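Local coordinates for putative NADPH-dependent oxidoreductase (PDB 3DB2), which probably catalyses NADPH-dependent oxidation or reduction of a substrate not yet identified, as a two-domain dehydrogenase of the GFO/IDH/MocA family, at residues V74-D77 / K78-E81; D110-I113 / K114-V118. One frame throughout, in Å; residues are numbered along the deposited sequence.

Contact 1: residues V74-D77 / K78-E81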
loop_
_atom_site.group_PDB
_atom_site.type_symbol
_atom_site.label_atom_id
_atom_site.label_comp_id
_atom_site.label_asym_id
_atom_site.label_seq_id
_atom_site.Cartn_x
_atom_site.Cartn_y
_atom_site.Cartn_z
ATOM N N VAL C 74 -29.801 -10.554 6.283
ATOM C CA VAL C 74 -30.702 -9.673 5.549
ATOM C C VAL C 74 -29.924 -8.467 5.039
ATOM O O VAL C 74 -28.779 -8.326 5.500
ATOM C CB VAL C 74 -31.847 -9.224 6.462
ATOM C CG1 VAL C 74 -32.558 -10.414 7.089
ATOM C CG2 VAL C 74 -31.284 -8.294 7.538
ATOM N N PRO C 75 -30.473 -7.652 4.155
ATOM C CA PRO C 75 -29.725 -6.488 3.681
ATOM C C PRO C 75 -29.296 -5.510 4.767
ATOM O O PRO C 75 -30.031 -5.315 5.726
ATOM C CB PRO C 75 -30.725 -5.742 2.779
ATOM C CG PRO C 75 -31.774 -6.733 2.424
ATOM C CD PRO C 75 -31.800 -7.754 3.512
ATOM N N ASN C 76 -28.122 -4.881 4.586
ATOM C CA ASN C 76 -27.538 -4.052 5.627
ATOM C C ASN C 76 -28.467 -3.006 6.227
ATOM O O ASN C 76 -28.265 -2.631 7.390
ATOM C CB ASN C 76 -26.292 -3.278 5.120
ATOM C CG ASN C 76 -25.236 -4.335 4.788
ATOM O OD1 ASN C 76 -25.276 -5.443 5.347
ATOM N ND2 ASN C 76 -24.327 -4.020 3.872
ATOM N N ASP C 77 -29.407 -2.513 5.452
ATOM C CA ASP C 77 -30.284 -1.431 5.899
ATOM C C ASP C 77 -31.470 -1.997 6.692
ATOM O O ASP C 77 -32.222 -1.271 7.350
ATOM C CB ASP C 77 -30.730 -0.558 4.743
ATOM C CG ASP C 77 -31.707 -1.215 3.796
ATOM O OD1 ASP C 77 -31.417 -2.361 3.396
ATOM O OD2 ASP C 77 -32.740 -0.571 3.478
ATOM N N LYS C 78 -31.604 -3.307 6.685
ATOM C CA LYS C 78 -32.621 -3.962 7.499
ATOM C C LYS C 78 -32.064 -4.591 8.755
ATOM O O LYS C 78 -32.791 -5.177 9.564
ATOM C CB LYS C 78 -33.286 -4.975 6.568
ATOM C CG LYS C 78 -33.967 -4.342 5.356
ATOM C CD LYS C 78 -34.744 -3.088 5.702
ATOM C CE LYS C 78 -35.929 -2.822 4.796
ATOM N NZ LYS C 78 -36.572 -1.501 5.088
ATOM N N HIS C 79 -30.750 -4.502 8.980
ATOM C CA HIS C 79 -30.172 -5.117 10.176
ATOM C C HIS C 79 -30.791 -4.570 11.453
ATOM O O HIS C 79 -31.133 -5.328 12.376
ATOM C CB HIS C 79 -28.647 -4.911 10.183
ATOM C CG HIS C 79 -27.859 -5.736 9.211
ATOM N ND1 HIS C 79 -26.487 -5.634 9.121
ATOM C CD2 HIS C 79 -28.185 -6.671 8.284
ATOM C CE1 HIS C 79 -26.011 -6.453 8.200
ATOM N NE2 HIS C 79 -27.026 -7.104 7.671
ATOM N N ALA C 80 -30.921 -3.257 11.549
ATOM C CA ALA C 80 -31.357 -2.553 12.734
ATOM C C ALA C 80 -32.765 -2.962 13.166
ATOM O O ALA C 80 -32.993 -3.390 14.292
ATOM C CB ALA C 80 -31.371 -1.041 12.526
ATOM N N GLU C 81 -33.745 -2.846 12.270
ATOM C CA GLU C 81 -35.102 -3.210 12.704
ATOM C C GLU C 81 -35.207 -4.704 12.952
ATOM O O GLU C 81 -35.976 -5.187 13.793
ATOM C CB GLU C 81 -36.122 -2.746 11.654
ATOM C CG GLU C 81 -35.930 -3.393 10.310
ATOM C CD GLU C 81 -36.857 -2.843 9.243
ATOM O OE1 GLU C 81 -36.407 -1.928 8.526
ATOM O OE2 GLU C 81 -37.998 -3.341 9.139
HETATM O O HOH W 1 -29.517 -1.440 9.494
HETATM O O HOH W 2 -25.600 -8.254 5.435
HETATM O O HOH W 3 -33.477 -1.545 9.857
#
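His79 folds back over the turn that precedes it, and its imidazole meets that turn by both face and edge. Apolar and ring contacts come first: CA of Asn76 lies over one face of the ring, 3.7 Å from its centroid and only 8° off the normal, a CH-pi contact, while CG2 of Val74 reaches the edge in the ring plane, 3.6 Å from CD2 of His79. With CG of His79 anti to its own carbonyl carbon (chi1 -73°), the ring runs alongside the Asn76 side chain, amide and ring planes being 72° apart.

Hydrogen bonds form the second group. Lys78 N donates to Pro75 O at 2.7 Å and so closes the turn. His79 N makes a weak bond to Asn76 O, and His79 NE2 another weak, bent one to Val74 O (3.0 Å). The other ring nitrogen, ND1, is bonded to Ile99 O, which helps fix the rotation of the imidazole.

Water extends the network. One molecule bridges Asn76 OD1 and His79 NE2; a second accepts from Ala80 N and donates to Asn76 O at 2.7 Å; a third joins Asp77 O to both N and OE1 of Glu81.

Among the charges, Lys78 bends at chi2 and runs alongside Asp77, whose OD2 stays 4.3 Å from NZ of Lys78, beyond a salt bridge. Lys78 NZ instead forms a salt bridge with Glu81 OE1 (3.5 Å), its hydrogen bond weak.

The turn links strand 69-72 of the parallel Rossmann sheet to helix 79-88. Val74 touches the probable GxGxxA dinucleotide-binding motif, Asn76 packs on Pro98 and Val101, and Ala80 lies against helix 103-116.

Contact 2: residues D110-I113 / K114-V118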
loop_
_atom_site.group_PDB
_atom_site.type_symbol
_atom_site.label_atom_id
_atom_site.label_comp_id
_atom_site.label_asym_id
_atom_site.label_seq_id
_atom_site.Cartn_x
_atom_site.Cartn_y
_atom_site.Cartn_z
ATOM N N ASP C 110 -26.591 -0.921 18.996
ATOM C CA ASP C 110 -25.889 -0.899 20.286
ATOM C C ASP C 110 -26.891 -0.695 21.421
ATOM O O ASP C 110 -26.849 -1.356 22.453
ATOM C CB ASP C 110 -24.824 0.185 20.222
ATOM C CG ASP C 110 -23.828 0.205 21.365
ATOM O OD1 ASP C 110 -23.555 -0.847 21.976
ATOM O OD2 ASP C 110 -23.313 1.311 21.660
ATOM N N GLN C 111 -27.846 0.201 21.213
ATOM C CA GLN C 111 -28.780 0.549 22.289
ATOM C C GLN C 111 -29.709 -0.591 22.671
ATOM O O GLN C 111 -29.929 -0.923 23.842
ATOM C CB GLN C 111 -29.575 1.757 21.798
ATOM C CG GLN C 111 -30.804 2.001 22.667
ATOM C CD GLN C 111 -30.495 2.806 23.914
ATOM O OE1 GLN C 111 -29.332 3.015 24.266
ATOM N NE2 GLN C 111 -31.574 3.246 24.567
ATOM N N VAL C 112 -30.273 -1.235 21.640
ATOM C CA VAL C 112 -31.205 -2.354 21.947
ATOM C C VAL C 112 -30.493 -3.542 22.539
ATOM O O VAL C 112 -31.084 -4.288 23.328
ATOM C CB VAL C 112 -32.014 -2.699 20.687
ATOM C CG1 VAL C 112 -31.215 -3.557 19.707
ATOM C CG2 VAL C 112 -33.324 -3.415 21.046
ATOM N N ILE C 113 -29.219 -3.780 22.205
ATOM C CA ILE C 113 -28.443 -4.832 22.852
ATOM C C ILE C 113 -28.138 -4.433 24.301
ATOM O O ILE C 113 -28.264 -5.249 25.215
ATOM C CB ILE C 113 -27.135 -5.136 22.112
ATOM C CG1 ILE C 113 -27.341 -5.602 20.663
ATOM C CG2 ILE C 113 -26.238 -6.139 22.836
ATOM C CD1 ILE C 113 -28.278 -6.753 20.417
ATOM N N LYS C 114 -27.773 -3.170 24.518
ATOM C CA LYS C 114 -27.611 -2.708 25.899
ATOM C C LYS C 114 -28.898 -2.937 26.685
ATOM O O LYS C 114 -28.874 -3.635 27.703
ATOM C CB LYS C 114 -27.187 -1.229 25.880
ATOM C CG LYS C 114 -25.734 -1.005 25.480
ATOM C CD LYS C 114 -25.291 0.436 25.331
ATOM C CE LYS C 114 -26.178 1.270 24.431
ATOM N NZ LYS C 114 -25.752 2.696 24.273
ATOM N N GLU C 115 -29.992 -2.374 26.191
ATOM C CA GLU C 115 -31.314 -2.499 26.774
ATOM C C GLU C 115 -31.656 -3.949 27.138
ATOM O O GLU C 115 -31.922 -4.291 28.292
ATOM C CB GLU C 115 -32.427 -2.028 25.835
ATOM C CG GLU C 115 -32.819 -0.582 25.952
ATOM C CD GLU C 115 -33.253 0.051 24.643
ATOM O OE1 GLU C 115 -33.715 -0.674 23.741
ATOM O OE2 GLU C 115 -33.139 1.298 24.513
ATOM N N THR C 116 -31.662 -4.809 26.128
ATOM C CA THR C 116 -32.147 -6.180 26.320
ATOM C C THR C 116 -31.137 -7.096 26.973
ATOM O O THR C 116 -31.514 -8.082 27.626
ATOM C CB THR C 116 -32.603 -6.709 24.952
ATOM O OG1 THR C 116 -31.498 -6.707 24.057
ATOM C CG2 THR C 116 -33.610 -5.740 24.312
ATOM N N GLY C 117 -29.846 -6.838 26.857
ATOM C CA GLY C 117 -28.837 -7.695 27.456
ATOM C C GLY C 117 -28.602 -9.017 26.786
ATOM O O GLY C 117 -27.951 -9.910 27.343
ATOM N N VAL C 118 -29.112 -9.233 25.574
ATOM C CA VAL C 118 -28.774 -10.441 24.807
ATOM C C VAL C 118 -27.340 -10.388 24.303
ATOM O O VAL C 118 -26.747 -9.324 24.165
ATOM C CB VAL C 118 -29.784 -10.602 23.654
ATOM C CG1 VAL C 118 -31.189 -10.697 24.229
ATOM C CG2 VAL C 118 -29.730 -9.467 22.672
#
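With OG1 of Thr116 set between its backbone N and carbonyl carbon (chi1 61°), the hydroxyl turns back one helical turn and donates to Val112 O at 2.6 Å. CG of Gln111 stands anti to its N, and the chain then bends at chi2, which brings its amide to the Glu115 carboxylate, the two planes 84° apart; the resulting distance of 2.5 Å from Gln111 NE2 to Glu115 OE2 is doubtfully short. Lys114 lays CE over Asp110 O, and its NZ forms a long salt bridge to Asp110 OD2 (3.8 Å).

Val112 O also accepts from Thr116 N, so two donors of one residue grip it. These i to i+4 pairs occupy the last turns of helix 103-116, the helix of a beta-alpha-beta unit between strands 92-96 and 120-123. An alanine in place of Thr116 removes the hydroxyl, and Val112 O would probably be left with the backbone N-H alone of those two donors.

Gly117 N closes the helix on Ile113 O (2.8 Å), and its positive phi turns the chain away. Beyond it, Val118 CG2 meets Ile113 CD1 at 3.8 Å, beside Ile93 and His92 of strand 92-96.

Contact 1 lies at the beginning of one Rossmann helix and contact 2 at the end of the next, so the pair gives one example of a helix start and one of a helix end in the same domain. Their centres are 16 Å apart and their nearest atoms about 6 Å, without touching. Helices 79-88 and 103-116 connect them: Ala80 of contact 1 packs on His105, Arg108 and Ile109, whereas Val112 and Thr116 of contact 2 pack on Glu84, Arg88 and Ala87. Contact 1 touches the probable dinucleotide site, through Val74 and the glycine-rich motif; the centre of contact 2 lies about 21 Å from the chain centre, against 15 Å for contact 1.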